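Side-chain contacts in autolysin E (Staphylococcus aureus, PDB 4PI8), which probably hydrolyses the glycan strands of bacterial peptidoglycan as an endo-beta-N-acetylglucosaminidase of the lysozyme-like clan: residues G112-E115 with L116-G119; N175-N178 with L179-R183; E35-N38 with N39-A42; P64-E67 with S68-N71; D221-Q224 with T225-K228. The protein carries 1 engineered substitution. All blocks are in the same frame, centred on the assembly; numbering follows the deposited sequence. Where two conformers were deposited one is given.

Interaction 1 of 5, residues G112-E115 with L116-G119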
loop_
_atom_site.group_PDB
_atom_site.type_symbol
_atom_site.label_atom_id
_atom_site.label_comp_id
_atom_site.label_asym_id
_atom_site.label_seq_id
_atom_site.Cartn_x
_atom_site.Cartn_y
_atom_site.Cartn_z
ATOM N N GLY A 112 -4.812 1.154 -12.795
ATOM C CA GLY A 112 -4.360 2.337 -13.539
ATOM C C GLY A 112 -5.415 3.072 -14.306
ATOM O O GLY A 112 -5.128 4.073 -14.972
ATOM N N LYS A 113 -6.677 2.683 -14.114
ATOM C CA LYS A 113 -7.746 3.124 -15.013
ATOM C C LYS A 113 -8.768 3.964 -14.342
ATOM O O LYS A 113 -9.696 4.449 -15.063
ATOM C CB LYS A 113 -8.358 1.962 -15.696
ATOM C CG LYS A 113 -7.477 1.306 -16.716
ATOM C CD LYS A 113 -8.166 0.130 -17.311
ATOM C CE LYS A 113 -7.236 -0.788 -18.038
ATOM N NZ LYS A 113 -7.452 -2.165 -17.492
ATOM N N SER A 114 -8.678 4.231 -13.058
ATOM C CA SER A 114 -9.703 5.043 -12.391
ATOM C C SER A 114 -9.642 6.500 -12.803
ATOM O O SER A 114 -8.607 7.009 -13.263
ATOM C CB SER A 114 -9.557 4.923 -10.915
ATOM O OG SER A 114 -8.497 5.698 -10.403
ATOM N N GLU A 115 -10.760 7.221 -12.680
ATOM C CA GLU A 115 -10.693 8.628 -13.013
ATOM C C GLU A 115 -9.782 9.424 -12.080
ATOM O O GLU A 115 -9.027 10.260 -12.549
ATOM C CB GLU A 115 -12.104 9.258 -13.094
ATOM C CG GLU A 115 -12.144 10.479 -14.051
ATOM C CD GLU A 115 -11.642 10.197 -15.498
ATOM O OE1 GLU A 115 -11.251 11.179 -16.185
ATOM O OE2 GLU A 115 -11.627 9.018 -15.977
ATOM N N LEU A 116 -9.755 9.104 -10.791
ATOM C CA LEU A 116 -8.865 9.738 -9.851
ATOM C C LEU A 116 -7.378 9.507 -10.176
ATOM O O LEU A 116 -6.561 10.343 -9.852
ATOM C CB LEU A 116 -9.141 9.231 -8.428
ATOM C CG LEU A 116 -8.592 10.099 -7.326
ATOM C CD1 LEU A 116 -9.240 11.484 -7.340
ATOM C CD2 LEU A 116 -8.842 9.388 -5.995
ATOM N N ALA A 117 -7.075 8.354 -10.746
ATOM C CA ALA A 117 -5.666 8.053 -11.112
ATOM C C ALA A 117 -5.149 9.125 -12.105
ATOM O O ALA A 117 -3.998 9.394 -12.137
ATOM C CB ALA A 117 -5.551 6.660 -11.715
ATOM N N LYS A 118 -6.046 9.800 -12.872
ATOM C CA LYS A 118 -5.649 10.893 -13.757
ATOM C C LYS A 118 -5.454 12.250 -13.112
ATOM O O LYS A 118 -5.146 13.225 -13.797
ATOM C CB LYS A 118 -6.614 10.960 -14.969
ATOM C CG LYS A 118 -6.736 9.636 -15.688
ATOM C CD LYS A 118 -7.432 9.678 -17.046
ATOM C CE LYS A 118 -7.794 8.279 -17.567
ATOM N NZ LYS A 118 -6.733 7.235 -17.765
ATOM N N GLY A 119 -5.566 12.324 -11.775
ATOM C CA GLY A 119 -5.059 13.453 -11.080
ATOM C C GLY A 119 -6.115 14.505 -10.796
ATOM O O GLY A 119 -7.268 14.339 -11.206
HETATM O O HOH W 1 -6.497 6.378 -15.178
HETATM O O HOH W 2 -9.040 12.875 -12.750
#

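Interaction 2 of 5, residues N175-N178 with L179-R183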
loop_
_atom_site.group_PDB
_atom_site.type_symbol
_atom_site.label_atom_id
_atom_site.label_comp_id
_atom_site.label_asym_id
_atom_site.label_seq_id
_atom_site.Cartn_x
_atom_site.Cartn_y
_atom_site.Cartn_z
ATOM N N ASN A 175 9.641 0.239 11.007
ATOM C CA ASN A 175 9.521 -1.155 11.298
ATOM C C ASN A 175 8.183 -1.799 10.923
ATOM O O ASN A 175 7.811 -2.870 11.419
ATOM C CB ASN A 175 9.851 -1.417 12.791
ATOM C CG ASN A 175 10.204 -2.859 13.068
ATOM O OD1 ASN A 175 10.881 -3.532 12.255
ATOM N ND2 ASN A 175 9.776 -3.376 14.252
ATOM N N GLN A 176 7.535 -1.219 9.910
ATOM C CA GLN A 176 6.340 -1.843 9.287
ATOM C C GLN A 176 6.853 -2.313 7.911
ATOM O O GLN A 176 6.846 -1.556 6.959
ATOM C CB GLN A 176 5.217 -0.821 9.213
ATOM C CG GLN A 176 4.668 -0.432 10.570
ATOM C CD GLN A 176 3.680 0.721 10.507
ATOM O OE1 GLN A 176 4.065 1.887 10.570
ATOM N NE2 GLN A 176 2.435 0.430 10.338
ATOM N N LEU A 177 7.319 -3.552 7.890
ATOM C CA LEU A 177 8.122 -4.117 6.823
ATOM C C LEU A 177 7.361 -5.054 5.916
ATOM O O LEU A 177 7.944 -5.535 4.928
ATOM C CB LEU A 177 9.309 -4.905 7.424
ATOM C CG LEU A 177 10.119 -4.204 8.508
ATOM C CD1 LEU A 177 11.290 -5.173 8.858
ATOM C CD2 LEU A 177 10.618 -2.896 7.974
ATOM N N ASN A 178 6.154 -5.393 6.274
ATOM C CA ASN A 178 5.297 -6.254 5.459
ATOM C C ASN A 178 3.901 -5.729 5.449
ATOM O O ASN A 178 3.549 -4.774 6.191
ATOM C CB ASN A 178 5.450 -7.704 5.872
ATOM C CG ASN A 178 4.907 -8.006 7.237
ATOM O OD1 ASN A 178 3.912 -7.450 7.695
ATOM N ND2 ASN A 178 5.570 -8.992 7.887
ATOM N N LEU A 179 3.052 -6.273 4.563
ATOM C CA LEU A 179 1.730 -5.729 4.440
ATOM C C LEU A 179 0.902 -5.770 5.718
ATOM O O LEU A 179 0.150 -4.882 6.062
ATOM C CB LEU A 179 0.940 -6.400 3.285
ATOM C CG LEU A 179 1.504 -6.150 1.870
ATOM C CD1 LEU A 179 0.877 -7.143 0.921
ATOM C CD2 LEU A 179 1.336 -4.744 1.383
ATOM N N TYR A 180 1.005 -6.923 6.390
ATOM C CA TYR A 180 0.301 -7.091 7.677
ATOM C C TYR A 180 0.654 -5.967 8.670
ATOM O O TYR A 180 -0.215 -5.410 9.298
ATOM C CB TYR A 180 0.617 -8.460 8.302
ATOM C CG TYR A 180 -0.253 -8.722 9.510
ATOM C CD1 TYR A 180 -1.535 -9.204 9.385
ATOM C CD2 TYR A 180 0.187 -8.448 10.784
ATOM C CE1 TYR A 180 -2.360 -9.380 10.477
ATOM C CE2 TYR A 180 -0.659 -8.615 11.880
ATOM C CZ TYR A 180 -1.904 -9.091 11.719
ATOM O OH TYR A 180 -2.755 -9.228 12.837
ATOM N N GLN A 181 1.947 -5.707 8.783
ATOM C CA GLN A 181 2.400 -4.652 9.699
ATOM C C GLN A 181 1.968 -3.282 9.248
ATOM O O GLN A 181 1.636 -2.415 10.067
ATOM C CB GLN A 181 3.893 -4.660 9.930
ATOM C CG GLN A 181 4.413 -5.919 10.610
ATOM C CD GLN A 181 5.907 -5.977 10.581
ATOM O OE1 GLN A 181 6.554 -5.735 9.561
ATOM N NE2 GLN A 181 6.514 -6.271 11.743
ATOM N N MET A 182 1.998 -3.023 7.937
ATOM C CA MET A 182 1.539 -1.730 7.409
ATOM C C MET A 182 0.068 -1.536 7.737
ATOM O O MET A 182 -0.367 -0.389 8.005
ATOM C CB MET A 182 1.774 -1.666 5.894
ATOM C CG MET A 182 3.236 -1.561 5.525
ATOM S SD MET A 182 3.538 -1.606 3.746
ATOM C CE MET A 182 2.971 0.034 3.282
ATOM N N ARG A 183 -0.726 -2.607 7.665
ATOM C CA ARG A 183 -2.148 -2.509 7.855
ATOM C C ARG A 183 -2.590 -2.488 9.334
ATOM O O ARG A 183 -3.550 -1.810 9.677
ATOM C CB ARG A 183 -2.867 -3.637 7.111
ATOM C CG ARG A 183 -4.362 -3.668 7.283
ATOM C CD ARG A 183 -5.070 -2.387 6.829
ATOM N NE ARG A 183 -6.518 -2.431 7.063
ATOM C CZ ARG A 183 -7.105 -2.141 8.216
ATOM N NH1 ARG A 183 -6.385 -1.881 9.299
ATOM N NH2 ARG A 183 -8.433 -2.158 8.288
HETATM O O HOH W 3 9.396 -5.611 12.056
#

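Interaction 3 of 5, residues E35-N38 with N39-A42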
loop_
_atom_site.group_PDB
_atom_site.type_symbol
_atom_site.label_atom_id
_atom_site.label_comp_id
_atom_site.label_asym_id
_atom_site.label_seq_id
_atom_site.Cartn_x
_atom_site.Cartn_y
_atom_site.Cartn_z
ATOM N N GLU A 35 -18.769 0.454 6.916
ATOM C CA GLU A 35 -18.018 0.166 8.138
ATOM C C GLU A 35 -18.063 -1.304 8.443
ATOM O O GLU A 35 -19.100 -1.983 8.312
ATOM C CB GLU A 35 -18.537 1.002 9.332
ATOM C CG GLU A 35 -17.620 1.015 10.551
ATOM C CD GLU A 35 -16.292 1.830 10.410
ATOM O OE1 GLU A 35 -16.125 2.619 9.471
ATOM O OE2 GLU A 35 -15.417 1.698 11.313
ATOM N N ALA A 36 -16.914 -1.876 8.809
ATOM C CA ALA A 36 -16.816 -3.253 9.204
ATOM C C ALA A 36 -17.272 -3.370 10.661
ATOM O O ALA A 36 -16.995 -2.481 11.472
ATOM C CB ALA A 36 -15.381 -3.722 9.084
ATOM N N ASN A 37 -17.888 -4.490 10.995
ATOM C CA ASN A 37 -18.250 -4.675 12.379
ATOM C C ASN A 37 -17.125 -5.271 13.185
ATOM O O ASN A 37 -16.087 -5.673 12.656
ATOM C CB ASN A 37 -19.560 -5.464 12.484
ATOM C CG ASN A 37 -19.436 -6.862 12.026
ATOM O OD1 ASN A 37 -18.466 -7.563 12.305
ATOM N ND2 ASN A 37 -20.491 -7.335 11.316
ATOM N N ASN A 38 -17.308 -5.324 14.494
ATOM C CA ASN A 38 -16.293 -5.871 15.366
ATOM C C ASN A 38 -15.816 -7.269 15.026
ATOM O O ASN A 38 -14.635 -7.535 15.078
ATOM C CB ASN A 38 -16.751 -5.804 16.845
ATOM C CG ASN A 38 -16.574 -4.418 17.451
ATOM O OD1 ASN A 38 -16.917 -4.224 18.637
ATOM N ND2 ASN A 38 -16.079 -3.455 16.690
ATOM N N ASN A 39 -16.737 -8.191 14.715
ATOM C CA ASN A 39 -16.342 -9.548 14.350
ATOM C C ASN A 39 -15.503 -9.586 13.064
ATOM O O ASN A 39 -14.560 -10.382 12.971
ATOM C CB ASN A 39 -17.600 -10.438 14.182
ATOM C CG ASN A 39 -18.162 -10.899 15.505
ATOM O OD1 ASN A 39 -17.493 -10.839 16.531
ATOM N ND2 ASN A 39 -19.405 -11.372 15.486
ATOM N N GLU A 40 -15.907 -8.780 12.121
ATOM C CA GLU A 40 -15.210 -8.671 10.817
ATOM C C GLU A 40 -13.802 -8.161 11.006
ATOM O O GLU A 40 -12.867 -8.686 10.429
ATOM C CB GLU A 40 -15.991 -7.791 9.858
ATOM C CG GLU A 40 -17.260 -8.511 9.359
ATOM C CD GLU A 40 -18.213 -7.594 8.664
ATOM O OE1 GLU A 40 -18.238 -6.367 8.884
ATOM O OE2 GLU A 40 -19.006 -8.148 7.853
ATOM N N ILE A 41 -13.668 -7.155 11.866
ATOM C CA ILE A 41 -12.320 -6.602 12.167
ATOM C C ILE A 41 -11.470 -7.677 12.781
ATOM O O ILE A 41 -10.320 -7.938 12.360
ATOM C CB ILE A 41 -12.422 -5.428 13.117
ATOM C CG1 ILE A 41 -13.068 -4.250 12.466
ATOM C CG2 ILE A 41 -11.021 -5.061 13.635
ATOM C CD1 ILE A 41 -13.590 -3.199 13.450
ATOM N N ALA A 42 -11.977 -8.362 13.817
ATOM C CA ALA A 42 -11.231 -9.402 14.457
ATOM C C ALA A 42 -10.805 -10.531 13.513
ATOM O O ALA A 42 -9.702 -11.039 13.600
ATOM C CB ALA A 42 -12.002 -9.972 15.665
HETATM O O HOH W 4 -19.992 -4.827 7.831
#

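Interaction 4 of 5, residues P64-E67 with S68-N71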
loop_
_atom_site.group_PDB
_atom_site.type_symbol
_atom_site.label_atom_id
_atom_site.label_comp_id
_atom_site.label_asym_id
_atom_site.label_seq_id
_atom_site.Cartn_x
_atom_site.Cartn_y
_atom_site.Cartn_z
ATOM N N PRO A 64 14.498 -9.273 -8.592
ATOM C CA PRO A 64 15.160 -9.225 -9.875
ATOM C C PRO A 64 14.173 -9.187 -11.009
ATOM O O PRO A 64 13.833 -10.198 -11.610
ATOM C CB PRO A 64 16.007 -10.519 -9.863
ATOM C CG PRO A 64 15.202 -11.491 -9.114
ATOM C CD PRO A 64 14.586 -10.632 -7.992
ATOM N N MET A 65 13.713 -7.987 -11.298
ATOM C CA MET A 65 12.771 -7.704 -12.386
ATOM C C MET A 65 13.365 -6.662 -13.276
ATOM O O MET A 65 13.641 -5.558 -12.839
ATOM C CB MET A 65 11.399 -7.209 -11.836
ATOM C CG MET A 65 10.615 -8.297 -11.139
ATOM S SD MET A 65 9.760 -9.456 -12.241
ATOM C CE MET A 65 8.426 -8.380 -12.750
ATOM N N SER A 66 13.538 -6.973 -14.543
ATOM C CA SER A 66 14.001 -6.001 -15.502
ATOM C C SER A 66 12.914 -5.008 -15.916
ATOM O O SER A 66 11.707 -5.254 -15.666
ATOM C CB SER A 66 14.462 -6.693 -16.781
ATOM O OG SER A 66 13.347 -7.296 -17.421
ATOM N N GLU A 67 13.286 -3.906 -16.577
ATOM C CA GLU A 67 12.297 -2.941 -17.083
ATOM C C GLU A 67 11.286 -3.637 -17.977
ATOM O O GLU A 67 10.094 -3.348 -17.931
ATOM C CB GLU A 67 12.999 -1.726 -17.756
ATOM C CG GLU A 67 12.052 -0.704 -18.438
ATOM C CD GLU A 67 12.771 0.531 -18.954
ATOM O OE1 GLU A 67 12.397 0.996 -20.049
ATOM O OE2 GLU A 67 13.694 1.049 -18.276
ATOM N N SER A 68 11.757 -4.542 -18.809
ATOM C CA SER A 68 10.852 -5.240 -19.725
ATOM C C SER A 68 9.845 -6.100 -18.955
ATOM O O SER A 68 8.645 -6.074 -19.275
ATOM C CB SER A 68 11.568 -6.047 -20.786
ATOM O OG SER A 68 12.281 -7.073 -20.200
ATOM N N GLU A 69 10.283 -6.782 -17.904
ATOM C CA GLU A 69 9.384 -7.581 -17.086
ATOM C C GLU A 69 8.381 -6.709 -16.344
ATOM O O GLU A 69 7.162 -7.045 -16.277
ATOM C CB GLU A 69 10.134 -8.419 -16.116
ATOM C CG GLU A 69 10.905 -9.543 -16.807
ATOM C CD GLU A 69 11.773 -10.273 -15.823
ATOM O OE1 GLU A 69 12.647 -9.734 -15.162
ATOM O OE2 GLU A 69 11.598 -11.517 -15.724
ATOM N N VAL A 70 8.812 -5.589 -15.775
ATOM C CA VAL A 70 7.876 -4.701 -15.072
ATOM C C VAL A 70 6.869 -4.124 -16.074
ATOM O O VAL A 70 5.667 -4.052 -15.772
ATOM C CB VAL A 70 8.628 -3.605 -14.316
ATOM C CG1 VAL A 70 7.647 -2.691 -13.630
ATOM C CG2 VAL A 70 9.547 -4.241 -13.292
ATOM N N ASN A 71 7.333 -3.750 -17.258
ATOM C CA ASN A 71 6.391 -3.255 -18.287
ATOM C C ASN A 71 5.419 -4.315 -18.722
ATOM O O ASN A 71 4.251 -3.975 -19.007
ATOM C CB ASN A 71 7.107 -2.616 -19.436
ATOM C CG ASN A 71 7.511 -1.185 -19.117
ATOM O OD1 ASN A 71 6.787 -0.465 -18.421
ATOM N ND2 ASN A 71 8.619 -0.735 -19.628
HETATM O O HOH W 5 15.406 -10.116 -14.474
HETATM O O HOH W 6 13.044 -12.178 -13.304
#

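Interaction 5 of 5, residues D221-Q224 with T225-K228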
loop_
_atom_site.group_PDB
_atom_site.type_symbol
_atom_site.label_atom_id
_atom_site.label_comp_id
_atom_site.label_asym_id
_atom_site.label_seq_id
_atom_site.Cartn_x
_atom_site.Cartn_y
_atom_site.Cartn_z
ATOM N N ASP A 221 11.952 -13.159 3.345
ATOM C CA ASP A 221 11.673 -13.664 4.656
ATOM C C ASP A 221 10.226 -13.487 5.050
ATOM O O ASP A 221 9.623 -12.408 4.842
ATOM C CB ASP A 221 12.573 -12.949 5.698
ATOM C CG ASP A 221 14.074 -13.247 5.488
ATOM O OD1 ASP A 221 14.418 -14.434 5.215
ATOM O OD2 ASP A 221 14.896 -12.297 5.577
ATOM N N ILE A 222 9.651 -14.508 5.633
ATOM C CA ILE A 222 8.314 -14.507 6.121
ATOM C C ILE A 222 8.349 -14.456 7.640
ATOM O O ILE A 222 9.055 -15.232 8.310
ATOM C CB ILE A 222 7.566 -15.805 5.768
ATOM C CG1 ILE A 222 7.627 -16.092 4.244
ATOM C CG2 ILE A 222 6.164 -15.790 6.347
ATOM C CD1 ILE A 222 7.086 -14.998 3.353
ATOM N N ARG A 223 7.625 -13.515 8.196
ATOM C CA ARG A 223 7.583 -13.358 9.659
ATOM C C ARG A 223 6.314 -13.937 10.180
ATOM O O ARG A 223 5.207 -13.593 9.765
ATOM C CB ARG A 223 7.684 -11.909 10.043
ATOM C CG ARG A 223 7.488 -11.738 11.541
ATOM C CD ARG A 223 7.824 -10.330 11.980
ATOM N NE ARG A 223 7.449 -10.179 13.368
ATOM C CZ ARG A 223 7.830 -9.190 14.171
ATOM N NH1 ARG A 223 8.642 -8.221 13.764
ATOM N NH2 ARG A 223 7.397 -9.227 15.415
ATOM N N GLN A 224 6.444 -14.817 11.177
ATOM C CA GLN A 224 5.319 -15.514 11.763
ATOM C C GLN A 224 4.594 -14.858 12.941
ATOM O O GLN A 224 3.388 -15.008 13.076
ATOM C CB GLN A 224 5.820 -16.893 12.307
ATOM C CG GLN A 224 6.600 -17.746 11.324
ATOM C CD GLN A 224 5.755 -18.215 10.154
ATOM O OE1 GLN A 224 4.608 -18.659 10.317
ATOM N NE2 GLN A 224 6.323 -18.128 8.960
ATOM N N THR A 225 5.349 -14.220 13.805
ATOM C CA THR A 225 4.889 -13.894 15.140
ATOM C C THR A 225 4.843 -12.382 15.339
ATOM O O THR A 225 5.832 -11.696 15.156
ATOM C CB THR A 225 5.804 -14.570 16.175
ATOM O OG1 THR A 225 5.710 -16.012 16.017
ATOM C CG2 THR A 225 5.406 -14.225 17.581
ATOM N N TYR A 226 3.691 -11.948 15.788
ATOM C CA TYR A 226 3.402 -10.509 16.019
ATOM C C TYR A 226 2.873 -10.178 17.375
ATOM O O TYR A 226 2.931 -9.006 17.759
ATOM C CB TYR A 226 2.409 -10.033 14.953
ATOM C CG TYR A 226 2.934 -10.247 13.565
ATOM C CD1 TYR A 226 3.718 -9.307 12.933
ATOM C CD2 TYR A 226 2.690 -11.438 12.921
ATOM C CE1 TYR A 226 4.219 -9.531 11.670
ATOM C CE2 TYR A 226 3.185 -11.670 11.657
ATOM C CZ TYR A 226 3.955 -10.718 11.051
ATOM O OH TYR A 226 4.488 -10.967 9.794
ATOM N N TYR A 227 2.291 -11.154 18.090
ATOM C CA TYR A 227 1.557 -10.934 19.321
ATOM C C TYR A 227 2.101 -11.829 20.414
ATOM O O TYR A 227 2.697 -12.854 20.135
ATOM C CB TYR A 227 0.062 -11.195 19.099
ATOM C CG TYR A 227 -0.567 -10.317 18.044
ATOM C CD1 TYR A 227 -0.795 -8.961 18.288
ATOM C CD2 TYR A 227 -0.882 -10.833 16.809
ATOM C CE1 TYR A 227 -1.346 -8.131 17.330
ATOM C CE2 TYR A 227 -1.498 -10.014 15.845
ATOM C CZ TYR A 227 -1.686 -8.683 16.083
ATOM O OH TYR A 227 -2.255 -7.825 15.135
ATOM N N LYS A 228 1.888 -11.402 21.655
ATOM C CA LYS A 228 2.395 -12.174 22.802
ATOM C C LYS A 228 1.673 -13.507 22.863
ATOM O O LYS A 228 0.510 -13.586 22.533
ATOM C CB LYS A 228 2.186 -11.368 24.102
ATOM C CG LYS A 228 3.094 -10.180 24.157
ATOM C CD LYS A 228 3.031 -9.391 25.460
ATOM C CE LYS A 228 4.264 -8.533 25.638
ATOM N NZ LYS A 228 4.304 -8.070 27.060
ATOM O OXT LYS A 228 2.321 -14.509 23.238
#

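Interaction 1 of 5, residues G112-E115 with L116-G119
With chi1 of S114 at 77°, its OG sits between the backbone N and the carbonyl carbon, turned towards the N-H of A117; K118, extended through most of its length, bends only at its last torsion (chi4 -58°). The serine torsion lets S114 OG accept a bond of 3.0 Å from A117 N, with an N-H...O angle of 143°, while S114 O takes only a weak 3.2 Å share of the same A117 N-H. The methyl of A117 lies against the hydroxyl, A117 CB being 3.4 Å from S114 OG. S114 OG also makes a weak hydrogen bond with T109 O, which ties the turn back to T109, just after helix 98-108, and A117 also packs on I79 and T109.

The bend in K118 brings NZ to a water, 2.7 Å from K118 NZ, that donates to both G112 O and S114 O. One ammonium thus steadies two carbonyls through a single water. The carboxylate of E115 merely brushes the aliphatic part of K118; E115 OE2 and K118 NZ stay 5.5 Å apart, so any attraction between them is probably modest. Backbone bonds complete the turn: K118 N gives 3.0 Å to E115 O, approaching from above the carbonyl plane, and a second water joins E115 O to G119 O. With serine hydroxyl and serine carbonyl both facing the N-H three residues on, the arrangement resembles an ST motif, its carbonyl half weak, here opening the short 3-10 turn 116-118 ahead of strand 120-122.

Interaction 2 of 5, residues N175-N178 with L179-R183
The side chains of N178 and Q181 cross at about a right angle, their amide planes 38° apart; N178 turns its oxygen to Q181 N, and Q181 turns its own back to the backbone N-H groups of L177 and, weakly, N178. N178 OD1 accepts from Q181 N at 2.8 Å, the donor lying nearly along the C=O axis. That reach depends on chi1 of N178, 68°, which holds CG between the backbone N and the carbonyl carbon and folds the amide over the first helical turn. The return half is less even: Q181 OE1 takes its main bond from L177 N at 2.9 Å, with the donor above the plane of the side-chain carbonyl, and only a weak 3.3 Å one from N178 N. L177 and Q181 meanwhile run side by side, pointing the same way.

Q176 approaches from another direction. Its NE2 points at Q181 O over 3.0 Å with an almost straight N-H (176°), the acceptor lying in the plane of the Q176 amide. Its OE1 is bonded to H192 ND1 and N174 ND2, so Q176 ties the helix start to a residue of the glycan pocket, consistent with a second-shell role. Q181 NE2 donates to a water at 3.0 Å, while N175 ND2 bonds to D6 and E187. M182 N closes the first turn on N178 O at 2.9 Å, and N178 ND2 goes to Y226.

At N175, with its positive phi, a Schellman motif ends helix 156-172; three residues later the N178-Q181 capping box starts helix 179-184, a compact helix-to-helix turn in the core of the lysozyme-like domain.

Interaction 3 of 5, residues E35-N38 with N39-A42
A36 is the first residue of 35-38 to touch the helix directly: its methyl meets I41 CG1 at 4.1 Å, and its CA lies close to E40 OE1. The residue before it joins in through solvent, a water donating to both E35 O and E40 OE1.

N37 makes the capping bonds. Its backbone N-H runs nearly straight (170°) into E40 OE1 at 2.8 Å, meeting that oxygen on its anti side. In return E40 N gives a 2.8 Å bond to N37 OD1, nearly end-on to the side-chain carbonyl, which chi1 of N37 at 67° turns over the opening turn. The chains of N37 and E40 cross at about a right angle, yet the flat groups at their ends are stacked, only 17° between planes, with N37 CG 3.4 Å from E40 OE1. This is a complete capping box. The N-H of N37 and the water at E40 OE1, close to a helix N-terminus, would probably favour the charged carboxylate. N37 O then receives I41 N at 2.9 Å.

N38 begins the helix proper, its O accepting from A42 N at 3.1 Å and also from Q19 NE2, while its side chain runs alongside I41.

Helix 38-45 thus follows strand 32-35 after only two residues: E40 leans on K27 of strand 26-29 and on I198, and I41 and A42 pack on Q18 and V15 of helix 11-18.

Interaction 4 of 5, residues P64-E67 with S68-N71
Hydrogen bonds to charged and polar side chains come first, where S66 meets E69. S66 stands at the N-cap, and its backbone N-H goes to E69 OE1 over 3.0 Å at 168°, using the anti lone pair of that oxygen. E69 reaches back so far because its chain is extended beyond CG (chi2 174°). A hydroxyl bond, S66 OG to S68 OG at 3.0 Å, involves a serine with two conformers and is doubtful.

Water links follow. One water lies between P64 O and E69 OE2, 2.9 Å from the latter, and another beside E69 OE1, so both carboxylate oxygens are hydrated.

In the backbone, V70 N bonds to S66 O at 2.9 Å and N71 N to E67 O at 2.9 Å, the first two regular helical bonds. The side-chain OD1 of N71 turns to G84 N.

Apolar packing completes the set. M65, bent at both chi2 and chi3, curls against the base of E69, its CE 3.8 Å from E69 CB, while M65 CB meets V70 CG2 at 3.8 Å. The same methionine also touches V98 and I99 of helix 98-108 and F215 of helix 200-215.

The chemistry is divided: the acid group of E69, bonded to an N-H and to water near the start of a helix, is probably ionised, whereas E69 CB packs on M65 and the side chain also touches F215.

Interaction 5 of 5, residues D221-Q224 with T225-K228
R223 and Y226 meet in the irregular C-terminal tail that follows helix 200-215, where an arginine reaches forward along the chain to clasp a main-chain carbonyl two residues on. At the root, R223 CB lies 3.3 Å from Y226 OH. CG comes next, 3.7 Å from Y226 CZ, and CD lies 3.7 Å from Y226 CE1. The chain can run past the tyrosine like this because it is stretched, with CG opposite the backbone N (chi1 174°) and no bend as far as NE.

At the tip NE donates to T225 O at 2.8 Å and NH2 to the same T225 O at 2.9 Å: a side-on grip on one oxygen, which lies in the guanidinium plane, with R223 CZ 3.4 Å from T225 O. The guanidinium and ring planes are 11° apart, but the two side chains cross at a slant. NH2 also forms a salt bridge with D6, so the arginine pins the tail to the N-terminal region.

Y226 answers weakly: its hydroxyl makes a weak hydrogen bond to R223 O, its stronger partner being N178. The side chain also touches Q181 and Y56, and its CE2 rests 3.6 Å from Q224 O.

Interactions 2 and 5 are the only pair in contact: the tail lies over the start of helix 179-184, with N178 ND2 3.0 Å from Y226 OH, Y180 OH 2.7 Å from Y227 OH, and Q181 CG 3.8 Å from Y226 CE1. The other three stand apart, interactions 3 and 4 farthest, about 38 Å between centres. Three contacts lie near the bound disaccharide without joining it: the side chain of Q176 in interaction 2 is about 8 Å from either sugar, that of I41 in interaction 3 about 10 Å from N-acetylglucosamine, and that of L116 in interaction 1 about 11 Å from N-acetylmuramic acid. Interactions 2, 3 and 4 all mark helix starts.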